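Local coordinates for putative lipoprotein (Parabacteroides distasonis ATCC 8503, PDB 3JX8), which is of unknown function but, as a putative lipid-binding lipoprotein with a head GIN domain, may act as an adhesin at the cell surface, at residues A[43-48]-A[66-71]; A[120-125]-A[149-154]; A[234-239]-A[244-249]. All blocks are in the same frame, centred on the assembly; numbering follows the deposited sequence.

How the contacts relate
The chain is built as a flattened beta-solenoid with no helix, and the three contacts sample its hydrophobic interior from one end to the other. They come one after another along the sequence without overlapping. Each pairs a strand of the face running from 57-62 to 235-241 with a strand of the facing side. Contact 2 lies near the centre of the chain, its centre about 19 Å from that of contact 1 and about 26 Å from that of contact 3. Contacts 1 and 3 flank the middle of the chain, about 45 Å apart between centres, so similar aliphatic packing recurs along an elongated body.

Contact 1: A[43-48]-A[66-71]; sequences PYLSVT and LKIYPK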
loop_
_atom_site.group_PDB
_atom_site.type_symbol
_atom_site.label_atom_id
_atom_site.label_comp_id
_atom_site.label_asym_id
_atom_site.label_seq_id
_atom_site.Cartn_x
_atom_site.Cartn_y
_atom_site.Cartn_z
ATOM N N PRO A 43 13.119 26.478 -21.545
ATOM C CA PRO A 43 12.268 25.292 -21.403
ATOM C C PRO A 43 11.755 24.832 -22.774
ATOM O O PRO A 43 11.490 25.654 -23.660
ATOM C CB PRO A 43 11.142 25.763 -20.495
ATOM C CG PRO A 43 11.063 27.222 -20.725
ATOM C CD PRO A 43 12.469 27.697 -21.043
ATOM N N TYR A 44 11.673 23.524 -22.954
ATOM C CA TYR A 44 11.418 22.953 -24.264
ATOM C C TYR A 44 10.490 21.774 -24.160
ATOM O O TYR A 44 10.606 20.994 -23.226
ATOM C CB TYR A 44 12.742 22.488 -24.868
ATOM C CG TYR A 44 12.611 21.798 -26.214
ATOM C CD1 TYR A 44 12.469 22.534 -27.382
ATOM C CD2 TYR A 44 12.657 20.417 -26.311
ATOM C CE1 TYR A 44 12.362 21.910 -28.603
ATOM C CE2 TYR A 44 12.548 19.787 -27.517
ATOM C CZ TYR A 44 12.409 20.536 -28.666
ATOM O OH TYR A 44 12.301 19.902 -29.881
ATOM N N LEU A 45 9.569 21.658 -25.107
ATOM C CA LEU A 45 8.729 20.485 -25.202
ATOM C C LEU A 45 8.526 20.093 -26.644
ATOM O O LEU A 45 8.115 20.903 -27.477
ATOM C CB LEU A 45 7.361 20.719 -24.579
ATOM C CG LEU A 45 6.343 19.578 -24.704
ATOM C CD1 LEU A 45 6.834 18.238 -24.066
ATOM C CD2 LEU A 45 4.988 20.031 -24.157
ATOM N N SER A 46 8.737 18.814 -26.903
ATOM C CA SER A 46 8.426 18.219 -28.180
ATOM C C SER A 46 7.682 16.896 -27.966
ATOM O O SER A 46 8.076 16.104 -27.122
ATOM C CB SER A 46 9.736 17.969 -28.935
ATOM O OG SER A 46 9.531 17.100 -30.031
ATOM N N VAL A 47 6.640 16.660 -28.759
ATOM C CA VAL A 47 5.823 15.444 -28.683
ATOM C C VAL A 47 5.658 14.875 -30.095
ATOM O O VAL A 47 5.311 15.609 -31.037
ATOM C CB VAL A 47 4.415 15.726 -28.113
ATOM C CG1 VAL A 47 3.556 14.441 -28.123
ATOM C CG2 VAL A 47 4.494 16.343 -26.718
ATOM N N THR A 48 5.900 13.573 -30.227
ATOM C CA THR A 48 5.697 12.846 -31.457
ATOM C C THR A 48 4.643 11.764 -31.206
ATOM O O THR A 48 4.812 10.892 -30.344
ATOM C CB THR A 48 6.993 12.198 -31.920
ATOM O OG1 THR A 48 7.997 13.209 -32.089
ATOM C CG2 THR A 48 6.790 11.414 -33.245
ATOM N N LEU A 66 3.961 20.978 -16.106
ATOM C CA LEU A 66 3.802 20.360 -17.400
ATOM C C LEU A 66 2.775 19.246 -17.249
ATOM O O LEU A 66 2.932 18.331 -16.432
ATOM C CB LEU A 66 5.138 19.806 -17.925
ATOM C CG LEU A 66 5.055 18.976 -19.213
ATOM C CD1 LEU A 66 4.582 19.819 -20.391
ATOM C CD2 LEU A 66 6.397 18.278 -19.508
ATOM N N LYS A 67 1.734 19.332 -18.051
ATOM C CA LYS A 67 0.651 18.393 -18.031
ATOM C C LYS A 67 0.508 17.755 -19.400
ATOM O O LYS A 67 0.266 18.472 -20.398
ATOM C CB LYS A 67 -0.624 19.132 -17.675
ATOM C CG LYS A 67 -0.600 19.744 -16.294
ATOM C CD LYS A 67 -1.819 20.636 -16.095
ATOM C CE LYS A 67 -1.818 21.286 -14.718
ATOM N NZ LYS A 67 -3.191 21.801 -14.308
ATOM N N ILE A 68 0.663 16.425 -19.447
ATOM C CA ILE A 68 0.500 15.620 -20.665
ATOM C C ILE A 68 -0.387 14.427 -20.309
ATOM O O ILE A 68 0.010 13.552 -19.538
ATOM C CB ILE A 68 1.860 15.150 -21.251
ATOM C CG1 ILE A 68 2.663 16.372 -21.706
ATOM C CG2 ILE A 68 1.670 14.159 -22.439
ATOM C CD1 ILE A 68 4.090 16.078 -22.185
ATOM N N TYR A 69 -1.595 14.397 -20.840
ATOM C CA TYR A 69 -2.489 13.280 -20.570
ATOM C C TYR A 69 -3.638 13.264 -21.556
ATOM O O TYR A 69 -3.947 14.302 -22.153
ATOM C CB TYR A 69 -3.022 13.378 -19.134
ATOM C CG TYR A 69 -3.627 14.708 -18.801
ATOM C CD1 TYR A 69 -4.924 14.985 -19.152
ATOM C CD2 TYR A 69 -2.926 15.667 -18.104
ATOM C CE1 TYR A 69 -5.504 16.189 -18.866
ATOM C CE2 TYR A 69 -3.518 16.908 -17.809
ATOM C CZ TYR A 69 -4.794 17.145 -18.207
ATOM O OH TYR A 69 -5.426 18.339 -17.943
ATOM N N PRO A 70 -4.275 12.089 -21.738
ATOM C CA PRO A 70 -5.453 12.023 -22.593
ATOM C C PRO A 70 -6.580 12.870 -22.055
ATOM O O PRO A 70 -6.776 12.935 -20.844
ATOM C CB PRO A 70 -5.839 10.547 -22.573
ATOM C CG PRO A 70 -4.607 9.837 -22.149
ATOM C CD PRO A 70 -3.915 10.762 -21.212
ATOM N N LYS A 71 -7.295 13.546 -22.953
ATOM C CA LYS A 71 -8.460 14.305 -22.557
ATOM C C LYS A 71 -9.551 13.405 -21.949
ATOM O O LYS A 71 -9.642 12.204 -22.248
ATOM C CB LYS A 71 -9.070 15.023 -23.759
ATOM C CG LYS A 71 -8.221 16.129 -24.341
ATOM C CD LYS A 71 -8.932 16.776 -25.534
ATOM C CE LYS A 71 -7.989 17.771 -26.206
ATOM N NZ LYS A 71 -8.550 18.405 -27.422
#
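Leu45 reaches from strand 44-50 into the interior of the solenoid and lays its two methyl branches over two residues of strand 65-70, Leu66 and Ile68. CD2 of Leu45 meets CD1 of Leu66 at 3.8 Å, methyl against methyl, with the two leucine side chains crossing at a slant. Its other branch turns to Ile68, where CD1 of Leu45 lies 4.0 Å from CD1 of Ile68; here the side chains pass alongside each other in opposite senses. One fork thus serves two neighbours that stand two residues apart on the same face of the facing strand.

With CG anti to the backbone N (chi1 176°), Leu45 spreads its two methyls so that one meets Leu66 and the other Ile68. Ile68 sets CG1 anti to its carbonyl carbon (chi1 -65°), and its extended CG1-CD1 arm supplies the terminal methyl that Leu45 touches.

The backbones remain well separated, with the CA atoms of Leu45 and Leu66 9.2 Å apart. Around the fork, Leu45 also packs on Ile18, Ile20 and Ile91, while Leu66 rests against Tyr23 and Val61 and Ile68 against Tyr89. All three touching residues are buried.

Nothing polar passes between the two segments: there is no hydrogen bond and no charge pair, only meetings of methyl groups. The contact therefore depends on van der Waals fit and on the exclusion of water from the interior, without the directionality that a bonded pair would bring.

Contact 2: A[120-125]-A[149-154]; sequences MEINMA and GNIIAK
Ile151 and Ile122 share a rotamer, CG1 anti to the carbonyl carbon with chi1 near -60°, which sends CG1 and CD1 of Ile151 across the interior and leaves CG2 of Ile122 to receive them. CD1 of Ile151 stands 4.1 Å from CG2 of Ile122, the two side chains passing in opposite directions. The same methyl lies more loosely, at 4.5 Å, against CB of Met124, a selenomethionine whose SE comes within 4.3 Å of the backbone O of Asn150.

On the other face of strand 120-125, Asn123 points away from this packing. Its ND2 donates to Glu121 OE2 over 2.8 Å, almost straight at 170°; the oxygen lies in the amide plane of Asn123 and accepts through its anti lone pair. Asn102 and Asn144 also bond to the Asn123 amide, fixing its rotation in a row of asparagines that crosses adjacent parallel strands.

Strands 120-125 and 150-153 run nearly antiparallel, at 153°, with their axes 8.7 Å apart. Strands 100-104 and 140-146 flank the first, and 129-132 and 170-174 the second, while Ala125 packs on Val223 of the second subunit.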
loop_
_atom_site.group_PDB
_atom_site.type_symbol
_atom_site.label_atom_id
_atom_site.label_comp_id
_atom_site.label_asym_id
_atom_site.label_seq_id
_atom_site.Cartn_x
_atom_site.Cartn_y
_atom_site.Cartn_z
HETATM N N MSE A 120 13.897 16.027 -4.971
HETATM C CA MSE A 120 13.192 15.412 -6.076
HETATM C C MSE A 120 12.257 14.289 -5.574
HETATM O O MSE A 120 12.705 13.314 -4.944
HETATM C CB MSE A 120 14.163 14.885 -7.125
HETATM C CG MSE A 120 13.424 14.319 -8.360
HETATM SE SE MSE A 120 14.614 13.518 -9.642
HETATM C CE MSE A 120 14.979 15.171 -10.649
ATOM N N GLU A 121 10.971 14.432 -5.888
ATOM C CA GLU A 121 9.957 13.425 -5.566
ATOM C C GLU A 121 9.385 12.784 -6.826
ATOM O O GLU A 121 8.824 13.475 -7.685
ATOM C CB GLU A 121 8.824 14.085 -4.793
ATOM C CG GLU A 121 7.754 13.126 -4.329
ATOM C CD GLU A 121 6.691 13.817 -3.522
ATOM O OE1 GLU A 121 7.042 14.587 -2.609
ATOM O OE2 GLU A 121 5.511 13.612 -3.806
ATOM N N ILE A 122 9.538 11.470 -6.936
ATOM C CA ILE A 122 8.973 10.674 -8.033
ATOM C C ILE A 122 7.791 9.843 -7.529
ATOM O O ILE A 122 7.938 9.048 -6.581
ATOM C CB ILE A 122 10.013 9.713 -8.595
ATOM C CG1 ILE A 122 11.231 10.486 -9.063
ATOM C CG2 ILE A 122 9.459 8.919 -9.768
ATOM C CD1 ILE A 122 12.123 9.654 -9.873
ATOM N N ASN A 123 6.625 10.044 -8.147
ATOM C CA ASN A 123 5.403 9.298 -7.817
ATOM C C ASN A 123 4.896 8.610 -9.087
ATOM O O ASN A 123 4.560 9.274 -10.071
ATOM C CB ASN A 123 4.320 10.213 -7.274
ATOM C CG ASN A 123 4.748 10.968 -6.018
ATOM O OD1 ASN A 123 5.135 10.372 -5.014
ATOM N ND2 ASN A 123 4.633 12.285 -6.062
HETATM N N MSE A 124 4.904 7.288 -9.082
HETATM C CA MSE A 124 4.390 6.481 -10.177
HETATM C C MSE A 124 3.214 5.555 -9.785
HETATM O O MSE A 124 3.285 4.865 -8.767
HETATM C CB MSE A 124 5.494 5.621 -10.702
HETATM C CG MSE A 124 4.955 4.274 -11.311
HETATM SE SE MSE A 124 6.044 4.065 -12.809
HETATM C CE MSE A 124 4.736 4.684 -14.205
ATOM N N ALA A 125 2.154 5.535 -10.600
ATOM C CA ALA A 125 1.106 4.538 -10.487
ATOM C C ALA A 125 1.038 3.778 -11.814
ATOM O O ALA A 125 0.982 4.383 -12.889
ATOM C CB ALA A 125 -0.235 5.191 -10.135
ATOM N N GLY A 149 4.728 -1.862 -11.864
ATOM C CA GLY A 149 5.889 -1.413 -12.614
ATOM C C GLY A 149 7.141 -1.259 -11.765
ATOM O O GLY A 149 7.285 -1.881 -10.701
ATOM N N ASN A 150 8.054 -0.436 -12.250
ATOM C CA ASN A 150 9.306 -0.218 -11.526
ATOM C C ASN A 150 9.972 1.135 -11.663
ATOM O O ASN A 150 9.748 1.863 -12.640
ATOM C CB ASN A 150 10.308 -1.266 -11.915
ATOM C CG ASN A 150 10.713 -1.134 -13.304
ATOM O OD1 ASN A 150 9.897 -1.355 -14.191
ATOM N ND2 ASN A 150 11.988 -0.774 -13.540
ATOM N N ILE A 151 10.760 1.465 -10.648
ATOM C CA ILE A 151 11.617 2.648 -10.627
ATOM C C ILE A 151 13.020 2.138 -10.381
ATOM O O ILE A 151 13.205 1.271 -9.520
ATOM C CB ILE A 151 11.255 3.590 -9.481
ATOM C CG1 ILE A 151 9.784 4.054 -9.601
ATOM C CG2 ILE A 151 12.218 4.766 -9.439
ATOM C CD1 ILE A 151 9.298 4.984 -8.462
ATOM N N ILE A 152 13.987 2.636 -11.151
ATOM C CA ILE A 152 15.398 2.321 -10.969
ATOM C C ILE A 152 16.211 3.606 -11.003
ATOM O O ILE A 152 16.062 4.416 -11.924
ATOM C CB ILE A 152 15.962 1.292 -12.007
ATOM C CG1 ILE A 152 17.467 1.120 -11.772
ATOM C CG2 ILE A 152 15.729 1.733 -13.422
ATOM C CD1 ILE A 152 18.086 -0.213 -12.266
ATOM N N ALA A 153 17.050 3.810 -9.994
ATOM C CA ALA A 153 17.986 4.934 -9.969
ATOM C C ALA A 153 19.359 4.308 -9.988
ATOM O O ALA A 153 19.776 3.685 -9.009
ATOM C CB ALA A 153 17.784 5.802 -8.738
ATOM N N LYS A 154 20.062 4.464 -11.095
ATOM C CA LYS A 154 21.320 3.764 -11.333
ATOM C C LYS A 154 22.557 4.344 -10.686
ATOM O O LYS A 154 23.557 3.653 -10.582
ATOM C CB LYS A 154 21.564 3.641 -12.829
ATOM C CG LYS A 154 20.518 2.779 -13.501
ATOM C CD LYS A 154 20.877 2.443 -14.937
ATOM C CE LYS A 154 19.960 1.329 -15.474
ATOM N NZ LYS A 154 19.938 1.274 -16.973
#

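Contact 3: A[234-239]-A[244-249]; sequences PEISKS and GSINKV
Ile246 is the first residue of 244-249 to reach across to 234-239, and it presents both of its branches. Its CG2 meets CD1 of Ile236 at 3.7 Å, the two side chains running alongside each other with opposite headings. CD1 of Ile246 leaves on the other arm, which chi1 of -69° places beside the backbone N, and it touches the root of Lys238, 3.9 Å from CB and equally close to CG. The same methyl comes to 4.4 Å from the backbone N of Ser239.

Only the aliphatic base of Lys238 is used here. From CG onward its chain is extended, carrying NZ to Asn79 OD1 and Phe77 O of the second subunit, so the stem packs within this chain while the charged end joins the dimer partner.

Further along, Lys248 starts out toward 234-239, and its extended chain brings NZ to a water 2.8 Å away. That water in turn donates to Pro234 O at 2.7 Å, while Asp233 forms a salt bridge with the same ammonium. The methyl contacts thus give way to a water bridge at the exposed Lys248.

The axes of strands 235-239 and 245-248 are 8.6 Å apart and run nearly antiparallel, at 155°. Strand 235-241 is outermost in its sheet within this chain, next to 217-223, whose Leu218 and Ala220 pack on Ile236 and Ile246 respectively, and strand 245-248 pairs in parallel with 227-231, whose Tyr230 touches both isoleucines.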
loop_
_atom_site.group_PDB
_atom_site.type_symbol
_atom_site.label_atom_id
_atom_site.label_comp_id
_atom_site.label_asym_id
_atom_site.label_seq_id
_atom_site.Cartn_x
_atom_site.Cartn_y
_atom_site.Cartn_z
ATOM N N PRO A 234 26.075 -3.100 10.308
ATOM C CA PRO A 234 25.456 -2.112 11.173
ATOM C C PRO A 234 25.038 -2.749 12.503
ATOM O O PRO A 234 25.118 -3.965 12.635
ATOM C CB PRO A 234 24.200 -1.759 10.406
ATOM C CG PRO A 234 23.787 -3.083 9.825
ATOM C CD PRO A 234 25.074 -3.782 9.469
ATOM N N GLU A 235 24.606 -1.926 13.457
ATOM C CA GLU A 235 23.855 -2.384 14.624
ATOM C C GLU A 235 22.394 -2.439 14.169
ATOM O O GLU A 235 21.832 -1.424 13.717
ATOM C CB GLU A 235 23.997 -1.416 15.799
ATOM C CG GLU A 235 25.453 -1.198 16.222
ATOM C CD GLU A 235 25.610 -0.086 17.228
ATOM O OE1 GLU A 235 24.625 0.654 17.490
ATOM O OE2 GLU A 235 26.734 0.054 17.730
ATOM N N ILE A 236 21.799 -3.623 14.259
ATOM C CA ILE A 236 20.443 -3.848 13.777
ATOM C C ILE A 236 19.481 -3.837 14.951
ATOM O O ILE A 236 19.761 -4.429 16.006
ATOM C CB ILE A 236 20.362 -5.193 12.954
ATOM C CG1 ILE A 236 18.998 -5.365 12.280
ATOM C CG2 ILE A 236 20.712 -6.428 13.797
ATOM C CD1 ILE A 236 18.948 -6.615 11.349
ATOM N N SER A 237 18.371 -3.129 14.783
ATOM C CA SER A 237 17.195 -3.270 15.663
ATOM C C SER A 237 16.188 -4.063 14.886
ATOM O O SER A 237 15.826 -3.678 13.763
ATOM C CB SER A 237 16.618 -1.914 16.027
ATOM O OG SER A 237 17.671 -1.216 16.689
ATOM N N LYS A 238 15.759 -5.180 15.468
ATOM C CA LYS A 238 14.915 -6.158 14.773
ATOM C C LYS A 238 13.501 -6.082 15.315
ATOM O O LYS A 238 13.307 -5.969 16.523
ATOM C CB LYS A 238 15.421 -7.556 15.020
ATOM C CG LYS A 238 16.795 -7.816 14.521
ATOM C CD LYS A 238 17.271 -9.173 15.028
ATOM C CE LYS A 238 18.710 -9.467 14.679
ATOM N NZ LYS A 238 19.130 -10.731 15.311
ATOM N N SER A 239 12.510 -6.159 14.436
ATOM C CA SER A 239 11.134 -6.267 14.877
ATOM C C SER A 239 10.322 -7.049 13.861
ATOM O O SER A 239 10.185 -6.617 12.716
ATOM C CB SER A 239 10.587 -4.881 15.050
ATOM O OG SER A 239 9.228 -4.985 15.371
ATOM N N GLY A 244 7.581 -13.733 8.869
ATOM C CA GLY A 244 8.703 -13.191 8.121
ATOM C C GLY A 244 10.050 -13.408 8.777
ATOM O O GLY A 244 10.162 -14.025 9.849
ATOM N N SER A 245 11.095 -12.905 8.132
ATOM C CA SER A 245 12.433 -13.142 8.614
ATOM C C SER A 245 13.449 -12.132 8.139
ATOM O O SER A 245 13.262 -11.459 7.134
ATOM C CB SER A 245 12.885 -14.556 8.229
ATOM O OG SER A 245 13.096 -14.608 6.856
ATOM N N ILE A 246 14.504 -12.029 8.918
ATOM C CA ILE A 246 15.632 -11.152 8.684
ATOM C C ILE A 246 16.840 -12.038 8.520
ATOM O O ILE A 246 17.017 -12.957 9.319
ATOM C CB ILE A 246 15.872 -10.224 9.902
ATOM C CG1 ILE A 246 14.727 -9.218 10.025
ATOM C CG2 ILE A 246 17.203 -9.460 9.787
ATOM C CD1 ILE A 246 14.710 -8.463 11.334
ATOM N N ASN A 247 17.666 -11.778 7.501
ATOM C CA ASN A 247 18.917 -12.516 7.339
ATOM C C ASN A 247 20.089 -11.668 6.831
ATOM O O ASN A 247 19.923 -10.760 6.003
ATOM C CB ASN A 247 18.724 -13.781 6.489
ATOM C CG ASN A 247 18.602 -13.491 5.020
ATOM O OD1 ASN A 247 17.608 -12.923 4.590
ATOM N ND2 ASN A 247 19.607 -13.909 4.227
ATOM N N LYS A 248 21.263 -11.954 7.383
ATOM C CA LYS A 248 22.478 -11.245 7.048
ATOM C C LYS A 248 23.225 -12.004 5.970
ATOM O O LYS A 248 23.377 -13.196 6.088
ATOM C CB LYS A 248 23.376 -11.085 8.277
ATOM C CG LYS A 248 24.529 -10.091 8.057
ATOM C CD LYS A 248 25.228 -9.743 9.344
ATOM C CE LYS A 248 26.453 -8.886 9.082
ATOM N NZ LYS A 248 27.064 -8.370 10.356
ATOM N N VAL A 249 23.651 -11.311 4.915
ATOM C CA VAL A 249 24.405 -11.928 3.827
ATOM C C VAL A 249 25.772 -11.230 3.726
ATOM O O VAL A 249 25.928 -10.072 4.173
ATOM C CB VAL A 249 23.607 -11.855 2.473
ATOM C CG1 VAL A 249 22.172 -12.432 2.654
ATOM C CG2 VAL A 249 23.511 -10.458 1.952
HETATM O O HOH W 1 25.530 -6.398 11.544
#